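Local coordinates for thioredoxin domain-containing protein (Sinorhizobium meliloti, PDB 3U5R) that is of unknown function but belongs to the AhpC/TSA family of thioredoxin-fold proteins, which suggests an antioxidant or oxidoreductase role, at residues 73-84 / 162-173; 83-93 / 178-186. All coordinates share one frame; numbering follows the deposited sequence.

Contact 1: residues 73-84 / 162-173; sequences FVVLIREALAKF and FDDARPGNGKDV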
loop_
_atom_site.group_PDB
_atom_site.type_symbol
_atom_site.label_atom_id
_atom_site.label_comp_id
_atom_site.label_asym_id
_atom_site.label_seq_id
_atom_site.Cartn_x
_atom_site.Cartn_y
_atom_site.Cartn_z
ATOM N N PHE A 73 9.567 -7.444 5.575
ATOM C CA PHE A 73 9.252 -7.292 4.139
ATOM C C PHE A 73 8.911 -5.872 3.767
ATOM O O PHE A 73 9.166 -5.467 2.611
ATOM C CB PHE A 73 8.096 -8.245 3.726
ATOM C CG PHE A 73 8.461 -9.653 3.895
ATOM C CD1 PHE A 73 8.460 -10.224 5.150
ATOM C CD2 PHE A 73 8.904 -10.392 2.793
ATOM C CE1 PHE A 73 8.870 -11.534 5.303
ATOM C CE2 PHE A 73 9.336 -11.703 2.931
ATOM C CZ PHE A 73 9.329 -12.251 4.191
ATOM N N VAL A 74 8.327 -5.106 4.704
ATOM C CA VAL A 74 8.176 -3.700 4.461
ATOM C C VAL A 74 9.471 -2.911 4.682
ATOM O O VAL A 74 9.768 -1.997 3.932
ATOM C CB VAL A 74 7.062 -3.138 5.366
ATOM C CG1 VAL A 74 6.990 -1.562 5.302
ATOM C CG2 VAL A 74 5.728 -3.786 4.957
ATOM N N VAL A 75 10.212 -3.219 5.763
ATOM C CA VAL A 75 11.548 -2.585 5.997
ATOM C C VAL A 75 12.423 -2.635 4.741
ATOM O O VAL A 75 13.006 -1.611 4.281
ATOM C CB VAL A 75 12.248 -3.207 7.298
ATOM C CG1 VAL A 75 13.818 -2.854 7.411
ATOM C CG2 VAL A 75 11.444 -2.751 8.604
ATOM N N LEU A 76 12.475 -3.810 4.123
ATOM C CA LEU A 76 13.171 -3.942 2.836
ATOM C C LEU A 76 12.894 -2.829 1.771
ATOM O O LEU A 76 13.824 -2.388 1.063
ATOM C CB LEU A 76 12.854 -5.310 2.222
ATOM C CG LEU A 76 13.544 -5.608 0.900
ATOM C CD1 LEU A 76 15.051 -5.974 1.033
ATOM C CD2 LEU A 76 12.772 -6.749 0.256
ATOM N N ILE A 77 11.641 -2.390 1.605
ATOM C CA ILE A 77 11.286 -1.561 0.462
ATOM C C ILE A 77 10.928 -0.137 0.924
ATOM O O ILE A 77 10.424 0.673 0.168
ATOM C CB ILE A 77 10.066 -2.131 -0.253
ATOM C CG1 ILE A 77 8.903 -2.187 0.770
ATOM C CG2 ILE A 77 10.353 -3.508 -0.798
ATOM C CD1 ILE A 77 7.588 -2.544 0.113
ATOM N N ARG A 78 11.115 0.191 2.174
ATOM C CA ARG A 78 10.632 1.443 2.681
ATOM C C ARG A 78 11.258 2.696 2.036
ATOM O O ARG A 78 10.574 3.593 1.638
ATOM C CB ARG A 78 10.647 1.412 4.195
ATOM C CG ARG A 78 11.016 2.591 4.916
ATOM C CD ARG A 78 11.941 2.210 6.080
ATOM N NE ARG A 78 11.270 1.683 7.234
ATOM C CZ ARG A 78 11.858 1.182 8.296
ATOM N NH1 ARG A 78 13.159 1.071 8.375
ATOM N NH2 ARG A 78 11.119 0.766 9.279
ATOM N N GLU A 79 12.549 2.676 1.862
ATOM C CA GLU A 79 13.198 3.750 1.179
ATOM C C GLU A 79 12.729 3.854 -0.299
ATOM O O GLU A 79 12.519 4.887 -0.795
ATOM C CB GLU A 79 14.693 3.591 1.303
ATOM C CG GLU A 79 15.218 3.751 2.724
ATOM C CD GLU A 79 15.020 2.511 3.640
ATOM O OE1 GLU A 79 14.647 1.400 3.179
ATOM O OE2 GLU A 79 15.248 2.677 4.867
ATOM N N ALA A 80 12.598 2.725 -0.955
ATOM C CA ALA A 80 12.137 2.638 -2.307
ATOM C C ALA A 80 10.709 3.093 -2.478
ATOM O O ALA A 80 10.399 3.685 -3.405
ATOM C CB ALA A 80 12.316 1.322 -2.827
ATOM N N LEU A 81 9.880 2.802 -1.532
ATOM C CA LEU A 81 8.499 3.205 -1.635
ATOM C C LEU A 81 8.363 4.732 -1.536
ATOM O O LEU A 81 7.557 5.346 -2.243
ATOM C CB LEU A 81 7.739 2.544 -0.502
ATOM C CG LEU A 81 6.238 2.850 -0.382
ATOM C CD1 LEU A 81 5.557 2.446 -1.708
ATOM C CD2 LEU A 81 5.666 2.000 0.820
ATOM N N ALA A 82 9.120 5.354 -0.614
ATOM C CA ALA A 82 9.068 6.786 -0.486
ATOM C C ALA A 82 9.605 7.421 -1.779
ATOM O O ALA A 82 9.047 8.426 -2.283
ATOM C CB ALA A 82 9.857 7.248 0.789
ATOM N N LYS A 83 10.663 6.840 -2.336
ATOM C CA LYS A 83 11.212 7.328 -3.607
ATOM C C LYS A 83 10.196 7.176 -4.779
ATOM O O LYS A 83 9.910 8.134 -5.577
ATOM C CB LYS A 83 12.501 6.534 -3.909
ATOM C CG LYS A 83 13.087 6.708 -5.342
ATOM C CD LYS A 83 13.358 8.172 -5.628
ATOM C CE LYS A 83 14.297 8.311 -6.872
ATOM N NZ LYS A 83 15.075 6.995 -6.888
ATOM N N PHE A 84 9.619 5.982 -4.872
ATOM C CA PHE A 84 8.584 5.685 -5.881
ATOM C C PHE A 84 7.443 6.691 -5.790
ATOM O O PHE A 84 7.061 7.304 -6.791
ATOM C CB PHE A 84 8.051 4.279 -5.584
ATOM C CG PHE A 84 6.761 3.926 -6.292
ATOM C CD1 PHE A 84 6.773 3.428 -7.558
ATOM C CD2 PHE A 84 5.549 4.046 -5.659
ATOM C CE1 PHE A 84 5.552 3.038 -8.216
ATOM C CE2 PHE A 84 4.350 3.627 -6.321
ATOM C CZ PHE A 84 4.383 3.167 -7.573
ATOM N N PHE A 162 5.787 -5.509 -5.169
ATOM C CA PHE A 162 6.409 -4.219 -5.583
ATOM C C PHE A 162 7.436 -4.541 -6.675
ATOM O O PHE A 162 7.614 -3.814 -7.711
ATOM C CB PHE A 162 7.042 -3.634 -4.290
ATOM C CG PHE A 162 7.661 -2.275 -4.434
ATOM C CD1 PHE A 162 6.886 -1.169 -4.786
ATOM C CD2 PHE A 162 9.027 -2.088 -4.132
ATOM C CE1 PHE A 162 7.475 0.128 -4.901
ATOM C CE2 PHE A 162 9.651 -0.818 -4.223
ATOM C CZ PHE A 162 8.868 0.323 -4.589
ATOM N N ASP A 163 8.163 -5.636 -6.444
ATOM C CA ASP A 163 9.128 -6.174 -7.419
ATOM C C ASP A 163 9.599 -7.499 -6.847
ATOM O O ASP A 163 9.038 -7.966 -5.841
ATOM C CB ASP A 163 10.337 -5.223 -7.556
ATOM C CG ASP A 163 10.990 -4.914 -6.166
ATOM O OD1 ASP A 163 10.868 -5.760 -5.209
ATOM O OD2 ASP A 163 11.634 -3.836 -6.022
ATOM N N ASP A 164 10.669 -8.064 -7.403
ATOM C CA ASP A 164 11.060 -9.466 -7.101
ATOM C C ASP A 164 11.930 -9.531 -5.803
ATOM O O ASP A 164 12.337 -10.637 -5.383
ATOM C CB ASP A 164 11.905 -10.088 -8.278
ATOM C CG ASP A 164 11.078 -10.457 -9.558
ATOM O OD1 ASP A 164 9.914 -10.917 -9.418
ATOM O OD2 ASP A 164 11.640 -10.363 -10.742
ATOM N N ALA A 165 12.281 -8.382 -5.210
ATOM C CA ALA A 165 13.167 -8.382 -4.035
ATOM C C ALA A 165 12.453 -8.966 -2.808
ATOM O O ALA A 165 11.227 -8.685 -2.533
ATOM C CB ALA A 165 13.697 -6.965 -3.739
ATOM N N ARG A 166 13.209 -9.768 -2.044
ATOM C CA ARG A 166 12.736 -10.329 -0.767
ATOM C C ARG A 166 13.865 -10.228 0.253
ATOM O O ARG A 166 15.006 -10.134 -0.138
ATOM C CB ARG A 166 12.349 -11.841 -0.932
ATOM C CG ARG A 166 11.227 -12.102 -2.021
ATOM C CD ARG A 166 9.799 -11.648 -1.519
ATOM N NE ARG A 166 8.722 -11.966 -2.480
ATOM C CZ ARG A 166 8.343 -11.239 -3.541
ATOM N NH1 ARG A 166 8.989 -10.109 -3.858
ATOM N NH2 ARG A 166 7.306 -11.661 -4.339
ATOM N N PRO A 167 13.558 -10.174 1.544
ATOM C CA PRO A 167 14.679 -10.044 2.504
ATOM C C PRO A 167 15.662 -11.220 2.322
ATOM O O PRO A 167 15.214 -12.372 2.373
ATOM C CB PRO A 167 13.981 -10.216 3.823
ATOM C CG PRO A 167 12.626 -9.662 3.539
ATOM C CD PRO A 167 12.252 -10.063 2.219
ATOM N N GLY A 168 16.931 -10.911 2.051
ATOM C CA GLY A 168 18.007 -11.918 1.962
ATOM C C GLY A 168 18.105 -12.588 0.613
ATOM O O GLY A 168 18.973 -13.472 0.447
ATOM N N ASN A 169 17.246 -12.203 -0.366
ATOM C CA ASN A 169 17.347 -12.905 -1.696
ATOM C C ASN A 169 18.313 -12.247 -2.651
ATOM O O ASN A 169 18.450 -12.679 -3.787
ATOM C CB ASN A 169 15.971 -13.209 -2.394
ATOM C CG ASN A 169 15.387 -12.031 -3.170
ATOM O OD1 ASN A 169 15.860 -10.888 -3.111
ATOM N ND2 ASN A 169 14.322 -12.324 -3.926
ATOM N N GLY A 170 18.961 -11.165 -2.213
ATOM C CA GLY A 170 20.012 -10.588 -3.052
ATOM C C GLY A 170 19.609 -9.615 -4.143
ATOM O O GLY A 170 20.492 -9.017 -4.728
ATOM N N LYS A 171 18.314 -9.532 -4.490
ATOM C CA LYS A 171 17.844 -8.736 -5.626
ATOM C C LYS A 171 17.684 -7.290 -5.193
ATOM O O LYS A 171 17.297 -7.018 -4.059
ATOM C CB LYS A 171 16.533 -9.318 -6.171
ATOM C CG LYS A 171 16.774 -10.729 -6.802
ATOM C CD LYS A 171 15.522 -11.252 -7.519
ATOM C CE LYS A 171 15.935 -12.344 -8.531
ATOM N NZ LYS A 171 14.670 -12.976 -8.944
ATOM N N ASP A 172 18.040 -6.372 -6.075
ATOM C CA ASP A 172 17.904 -4.954 -5.852
ATOM C C ASP A 172 16.413 -4.595 -5.679
ATOM O O ASP A 172 15.607 -5.092 -6.418
ATOM C CB ASP A 172 18.426 -4.184 -7.112
ATOM C CG ASP A 172 19.975 -4.148 -7.194
ATOM O OD1 ASP A 172 20.660 -4.252 -6.126
ATOM O OD2 ASP A 172 20.500 -3.988 -8.335
ATOM N N VAL A 173 16.104 -3.679 -4.783
ATOM C CA VAL A 173 14.736 -3.141 -4.601
ATOM C C VAL A 173 14.555 -1.967 -5.593
ATOM O O VAL A 173 15.155 -0.892 -5.411
ATOM C CB VAL A 173 14.415 -2.697 -3.136
ATOM C CG1 VAL A 173 12.894 -2.311 -3.007
ATOM C CG2 VAL A 173 14.747 -3.796 -2.150
#

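Contact 2: residues 83-93 / 178-186; sequences KFAGDYAGQGL and LRAAVDAVL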
loop_
_atom_site.group_PDB
_atom_site.type_symbol
_atom_site.label_atom_id
_atom_site.label_comp_id
_atom_site.label_asym_id
_atom_site.label_seq_id
_atom_site.Cartn_x
_atom_site.Cartn_y
_atom_site.Cartn_z
ATOM N N LYS A 83 10.663 6.840 -2.336
ATOM C CA LYS A 83 11.212 7.328 -3.607
ATOM C C LYS A 83 10.196 7.176 -4.779
ATOM O O LYS A 83 9.910 8.134 -5.577
ATOM C CB LYS A 83 12.501 6.534 -3.909
ATOM C CG LYS A 83 13.087 6.708 -5.342
ATOM C CD LYS A 83 13.358 8.172 -5.628
ATOM C CE LYS A 83 14.297 8.311 -6.872
ATOM N NZ LYS A 83 15.075 6.995 -6.888
ATOM N N PHE A 84 9.619 5.982 -4.872
ATOM C CA PHE A 84 8.584 5.685 -5.881
ATOM C C PHE A 84 7.443 6.691 -5.790
ATOM O O PHE A 84 7.061 7.304 -6.791
ATOM C CB PHE A 84 8.051 4.279 -5.584
ATOM C CG PHE A 84 6.761 3.926 -6.292
ATOM C CD1 PHE A 84 6.773 3.428 -7.558
ATOM C CD2 PHE A 84 5.549 4.046 -5.659
ATOM C CE1 PHE A 84 5.552 3.038 -8.216
ATOM C CE2 PHE A 84 4.350 3.627 -6.321
ATOM C CZ PHE A 84 4.383 3.167 -7.573
ATOM N N ALA A 85 6.837 6.813 -4.601
ATOM C CA ALA A 85 5.685 7.729 -4.502
ATOM C C ALA A 85 6.104 9.167 -4.910
ATOM O O ALA A 85 5.386 9.811 -5.660
ATOM C CB ALA A 85 5.030 7.705 -3.113
ATOM N N GLY A 86 7.263 9.640 -4.422
ATOM C CA GLY A 86 7.783 10.974 -4.787
ATOM C C GLY A 86 8.013 11.095 -6.298
ATOM O O GLY A 86 7.616 12.105 -6.932
ATOM N N ASP A 87 8.588 10.073 -6.911
ATOM C CA ASP A 87 8.870 10.117 -8.332
ATOM C C ASP A 87 7.578 10.411 -9.126
ATOM O O ASP A 87 7.646 11.040 -10.158
ATOM C CB ASP A 87 9.369 8.753 -8.847
ATOM C CG ASP A 87 10.861 8.513 -8.615
ATOM O OD1 ASP A 87 11.538 9.489 -8.212
ATOM O OD2 ASP A 87 11.313 7.326 -8.789
ATOM N N TYR A 88 6.454 9.815 -8.706
ATOM C CA TYR A 88 5.193 9.922 -9.466
ATOM C C TYR A 88 4.265 11.048 -9.010
ATOM O O TYR A 88 3.180 11.276 -9.625
ATOM C CB TYR A 88 4.402 8.604 -9.387
ATOM C CG TYR A 88 4.962 7.580 -10.350
ATOM C CD1 TYR A 88 4.641 7.586 -11.697
ATOM C CD2 TYR A 88 5.846 6.652 -9.907
ATOM C CE1 TYR A 88 5.193 6.623 -12.580
ATOM C CE2 TYR A 88 6.390 5.693 -10.749
ATOM C CZ TYR A 88 6.083 5.681 -12.061
ATOM O OH TYR A 88 6.667 4.691 -12.826
ATOM N N ALA A 89 4.645 11.718 -7.925
ATOM C CA ALA A 89 3.789 12.811 -7.383
ATOM C C ALA A 89 3.762 13.914 -8.445
ATOM O O ALA A 89 4.803 14.406 -8.900
ATOM C CB ALA A 89 4.337 13.352 -5.976
ATOM N N GLY A 90 2.591 14.253 -8.942
ATOM C CA GLY A 90 2.607 15.241 -10.025
ATOM C C GLY A 90 2.505 14.603 -11.398
ATOM O O GLY A 90 2.258 15.335 -12.373
ATOM N N GLN A 91 2.664 13.266 -11.505
ATOM C CA GLN A 91 2.470 12.566 -12.794
ATOM C C GLN A 91 1.062 11.930 -12.866
ATOM O O GLN A 91 0.661 11.461 -13.901
ATOM C CB GLN A 91 3.488 11.480 -13.026
ATOM C CG GLN A 91 4.876 12.094 -13.076
ATOM C CD GLN A 91 5.750 11.309 -13.958
ATOM O OE1 GLN A 91 5.751 11.510 -15.180
ATOM N NE2 GLN A 91 6.480 10.362 -13.366
ATOM N N GLY A 92 0.360 11.916 -11.740
ATOM C CA GLY A 92 -1.020 11.498 -11.724
ATOM C C GLY A 92 -1.241 10.276 -10.839
ATOM O O GLY A 92 -2.354 9.811 -10.754
ATOM N N LEU A 93 -0.213 9.833 -10.096
ATOM C CA LEU A 93 -0.408 8.773 -9.108
ATOM C C LEU A 93 -0.660 9.345 -7.694
ATOM O O LEU A 93 0.124 10.191 -7.235
ATOM C CB LEU A 93 0.837 7.904 -9.065
ATOM C CG LEU A 93 0.776 6.883 -7.964
ATOM C CD1 LEU A 93 -0.169 5.759 -8.436
ATOM C CD2 LEU A 93 2.155 6.365 -7.723
ATOM N N LEU A 178 5.587 -2.664 -9.949
ATOM C CA LEU A 178 4.612 -1.599 -9.688
ATOM C C LEU A 178 4.810 -0.409 -10.589
ATOM O O LEU A 178 3.847 0.145 -11.114
ATOM C CB LEU A 178 4.666 -1.127 -8.218
ATOM C CG LEU A 178 3.440 -1.118 -7.381
ATOM C CD1 LEU A 178 3.651 -0.141 -6.225
ATOM C CD2 LEU A 178 2.122 -0.935 -8.127
ATOM N N ARG A 179 6.061 -0.022 -10.808
ATOM C CA ARG A 179 6.351 1.066 -11.740
ATOM C C ARG A 179 5.801 0.772 -13.110
ATOM O O ARG A 179 5.131 1.594 -13.666
ATOM C CB ARG A 179 7.847 1.348 -11.817
ATOM C CG ARG A 179 8.338 2.010 -10.486
ATOM C CD ARG A 179 9.951 2.081 -10.461
ATOM N NE ARG A 179 10.461 2.845 -9.310
ATOM C CZ ARG A 179 10.550 4.165 -9.237
ATOM N NH1 ARG A 179 10.251 4.957 -10.253
ATOM N NH2 ARG A 179 11.117 4.696 -8.154
ATOM N N ALA A 180 6.090 -0.407 -13.654
ATOM C CA ALA A 180 5.547 -0.765 -14.965
ATOM C C ALA A 180 4.003 -0.669 -15.006
ATOM O O ALA A 180 3.444 -0.110 -15.957
ATOM C CB ALA A 180 6.066 -2.186 -15.423
ATOM N N ALA A 181 3.328 -1.143 -13.968
ATOM C CA ALA A 181 1.854 -1.090 -13.862
ATOM C C ALA A 181 1.342 0.386 -13.813
ATOM O O ALA A 181 0.440 0.776 -14.560
ATOM C CB ALA A 181 1.396 -1.869 -12.612
ATOM N N VAL A 182 1.966 1.225 -12.982
ATOM C CA VAL A 182 1.601 2.641 -12.943
ATOM C C VAL A 182 1.781 3.345 -14.294
ATOM O O VAL A 182 0.868 4.073 -14.744
ATOM C CB VAL A 182 2.376 3.401 -11.817
ATOM C CG1 VAL A 182 2.017 4.920 -11.885
ATOM C CG2 VAL A 182 1.963 2.809 -10.476
ATOM N N ASP A 183 2.944 3.107 -14.945
ATOM C CA ASP A 183 3.243 3.676 -16.251
ATOM C C ASP A 183 2.131 3.285 -17.272
ATOM O O ASP A 183 1.673 4.129 -18.031
ATOM C CB ASP A 183 4.560 3.141 -16.785
ATOM C CG ASP A 183 5.804 3.751 -16.045
ATOM O OD1 ASP A 183 5.651 4.708 -15.250
ATOM O OD2 ASP A 183 6.934 3.295 -16.282
ATOM N N ALA A 184 1.771 2.001 -17.314
ATOM C CA ALA A 184 0.744 1.498 -18.184
ATOM C C ALA A 184 -0.563 2.257 -17.879
ATOM O O ALA A 184 -1.263 2.734 -18.811
ATOM C CB ALA A 184 0.526 -0.009 -17.910
ATOM N N VAL A 185 -0.960 2.316 -16.613
ATOM C CA VAL A 185 -2.218 3.031 -16.279
ATOM C C VAL A 185 -2.134 4.507 -16.729
ATOM O O VAL A 185 -3.088 5.055 -17.340
ATOM C CB VAL A 185 -2.593 3.032 -14.748
ATOM C CG1 VAL A 185 -3.792 3.988 -14.477
ATOM C CG2 VAL A 185 -2.878 1.598 -14.241
ATOM N N LEU A 186 -1.040 5.179 -16.383
ATOM C CA LEU A 186 -0.986 6.604 -16.647
ATOM C C LEU A 186 -0.976 6.850 -18.185
ATOM O O LEU A 186 -1.504 7.863 -18.624
ATOM C CB LEU A 186 0.259 7.254 -16.007
ATOM C CG LEU A 186 0.271 7.349 -14.472
ATOM C CD1 LEU A 186 1.549 8.137 -14.121
ATOM C CD2 LEU A 186 -1.033 8.038 -13.988
HETATM O O HOH W 1 9.294 4.673 -12.829
#

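Contact 1: residues 73-84 / 162-173
Phe162 reaches from the loop 162-173 into the flank of helix 78-88, and its ring can be followed atom by atom. Its CG lies anti to the backbone N (chi1 -176°), which carries the ring from CB toward the helix. On one side CD2 meets the branch methyl CG2 of Ile77, the residue at the N-cap position, at 3.9 Å. Further out CE2 touches Ala80 CB at 3.7 Å, close to the ring plane, while CZ ends over the Ala80 carbonyl. On the other side CE1 points at the face of Phe84, 4.1 Å from its CG; with planes 80° apart and centroids separated by 5.8 Å, this is a T-shaped pair in which Phe162 gives the edge.

Val173, at the far end of the loop, divides its methyls: CG1 lies 3.6 Å from Ile77 CG2 and also meets Ala80, whereas CG2 packs against Leu76 CG. Leu76 CD2 in turn rests on the backbone of Arg166. At the other end Pro167 lies over one face of Phe73, its CG 4.0 Å from the ring centroid and 16° off the normal, a CH-pi contact. With an alanine at Phe73, Pro167 would probably lose the ring it lies on, leaving a gap beside the 166-169 turn.

No hydrogen bond crosses the interface. Within the loop, Asn169 OD1 accepts from Lys171 N, an Asx turn, and from Arg166 N on the opposite face of its amide plane; Arg166 NH2 hydrogen-bonds Gln161 OE1. The loop, between strand 156-160 and helix 176-186, packs along helices 72-75 and 78-88, with Ile199 of strand 199-202 touching both Phe73 and Arg166.

Contact 2: residues 83-93 / 178-186
Asp87 OD2 is gripped end-on by both terminal nitrogens of Arg179 in a salt bridge, at 2.7 Å from NH2 and 3.0 Å from NH1. The oxygen lies almost in the guanidinium plane, and NH1 meets its anti lone pair; the carboxylate is turned 58° from that plane. The arginine gets there with its chain extended from CG to NE, its CG lying against the ring edge of Phe84 at 3.6 Å from CD1. This ring stands nearly perpendicular to the guanidinium and sends CD1 toward its face.

Tyr88 is the second polar link: its OH donates to Asp183 OD1 at 2.6 Å, arriving from above the carboxylate plane. A water donates to the same OH and accepts from Arg179 NH1, joining the two polar pairs. Val182 CG1 sits over one face of the Tyr88 ring, nearest CE1 and CD1, a CH-pi contact 4.0 Å from the centroid, and Tyr88 fits as a knob among Arg179, Val182, Asp183 and Leu186. Leu186 CD1 approaches Gln91 O at 3.4 Å, and a CB on Gly92 would come tightly against Leu186 CD2.

The segment axes run nearly parallel, at 19° and 11.9 Å. Helices 78-88 and 176-186 both meet the central sheet: Phe84 and Leu178 touch Leu63 of strand 61-66, and Val182 touches Leu149 of strand 146-150, which Leu93, at the start of strand 93-99, also meets.

In the fold
From the N terminus the chain passes strand 61-66 and enters residues 73-84, then 83-93; the first segments of both contacts overlap at Lys83 and Phe84, and each includes part of helix 78-88. After the rest of the sheet is built, the loop 162-173 returns to close contact 1 across 77 intervening residues, and helix 176-186 then closes contact 2 across 84. The two closures cross, since their segments alternate. Their centres lie 16 Å apart, and Phe162 O to Leu178 N, at 3.2 Å, is a probable hydrogen bond between them. Together they tie helix 78-88 to the chain that follows edge strand 156-160.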